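PDB 3R1P: odorant binding protein, antennal from Anopheles gambiae, which probably binds and carries odorant molecules in the mosquito antenna. Local coordinates for residues A[41-44]-A[45-48]. Residues are numbered along the deposited sequence; the frame is centred on the assembly and turned at random.
Sequences PTAP and AAKC
With chi1 at -67° and the rest of its chain extended, Lys47 reaches back across a loop-to-helix junction, from the first turn of helix 44-56 along the carbonyls of the loop that leads into it. CG lies 3.4 Å from Ala43 O, and CE reaches 3.3 Å from Thr42 O. The turn is closed by the backbone: Lys47 N donates to Ala43 O at 3.0 Å, nearly in line with the C=O bond (168° at the oxygen). Ala46 N makes a weak bond to the same oxygen, bent to 124° at the hydrogen, so two donors share one acceptor. Ala46 CB packs 3.6 Å from Pro41 CB and 3.9 Å from Ala43 CB; the side chain of Pro41 also lies about 5 Å from the bound palmitic acid. Beyond the loop, Lys47 NZ forms a salt bridge with Glu101, and Lys47 also makes a cation-pi contact with Tyr104, both on helix 99-110. Cys48, disulfide-bonded to Cys100 of that helix, sets its SG 3.5 Å from Pro44 O.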
loop_
_atom_site.group_PDB
_atom_site.type_symbol
_atom_site.label_atom_id
_atom_site.label_comp_id
_atom_site.label_asym_id
_atom_site.label_seq_id
_atom_site.Cartn_x
_atom_site.Cartn_y
_atom_site.Cartn_z
ATOM N N PRO A 41 -2.420 -2.935 -7.778
ATOM C CA PRO A 41 -2.577 -1.905 -8.831
ATOM C C PRO A 41 -1.246 -1.374 -9.364
ATOM O O PRO A 41 -0.314 -1.151 -8.583
ATOM C CB PRO A 41 -3.429 -0.833 -8.156
ATOM C CG PRO A 41 -4.146 -1.546 -7.054
ATOM C CD PRO A 41 -3.166 -2.566 -6.557
ATOM N N THR A 42 -1.147 -1.231 -10.701
ATOM C CA THR A 42 0.088 -0.869 -11.407
ATOM C C THR A 42 0.174 0.533 -11.996
ATOM O O THR A 42 1.257 0.922 -12.437
ATOM C CB THR A 42 0.424 -1.927 -12.468
ATOM O OG1 THR A 42 -0.633 -1.985 -13.430
ATOM C CG2 THR A 42 0.681 -3.300 -11.869
ATOM N N ALA A 43 -0.934 1.294 -12.019
ATOM C CA ALA A 43 -0.910 2.658 -12.558
ATOM C C ALA A 43 0.131 3.509 -11.808
ATOM O O ALA A 43 0.277 3.324 -10.593
ATOM C CB ALA A 43 -2.283 3.302 -12.436
ATOM N N PRO A 44 0.861 4.431 -12.492
ATOM C CA PRO A 44 1.829 5.289 -11.776
ATOM C C PRO A 44 1.202 6.003 -10.580
ATOM O O PRO A 44 1.851 6.155 -9.548
ATOM C CB PRO A 44 2.266 6.297 -12.846
ATOM C CG PRO A 44 2.059 5.590 -14.131
ATOM C CD PRO A 44 0.816 4.770 -13.929
ATOM N N ALA A 45 -0.081 6.386 -10.717
ATOM C CA ALA A 45 -0.881 7.066 -9.697
ATOM C C ALA A 45 -1.364 6.123 -8.586
ATOM O O ALA A 45 -1.540 6.576 -7.448
ATOM C CB ALA A 45 -2.070 7.762 -10.351
ATOM N N ALA A 46 -1.610 4.828 -8.911
ATOM C CA ALA A 46 -2.055 3.849 -7.910
ATOM C C ALA A 46 -0.890 3.423 -7.014
ATOM O O ALA A 46 -1.104 3.118 -5.837
ATOM C CB ALA A 46 -2.678 2.638 -8.589
ATOM N N LYS A 47 0.336 3.409 -7.577
ATOM C CA LYS A 47 1.584 3.103 -6.853
ATOM C C LYS A 47 1.830 4.191 -5.813
ATOM O O LYS A 47 2.278 3.879 -4.711
ATOM C CB LYS A 47 2.778 2.995 -7.811
ATOM C CG LYS A 47 2.694 1.798 -8.749
ATOM C CD LYS A 47 3.907 1.726 -9.632
ATOM C CE LYS A 47 3.889 0.486 -10.487
ATOM N NZ LYS A 47 5.154 0.347 -11.248
ATOM N N CYS A 48 1.478 5.466 -6.147
ATOM C CA CYS A 48 1.580 6.599 -5.224
ATOM C C CYS A 48 0.537 6.525 -4.124
ATOM O O CYS A 48 0.828 6.940 -2.997
ATOM C CB CYS A 48 1.550 7.933 -5.962
ATOM S SG CYS A 48 3.000 8.232 -7.006
#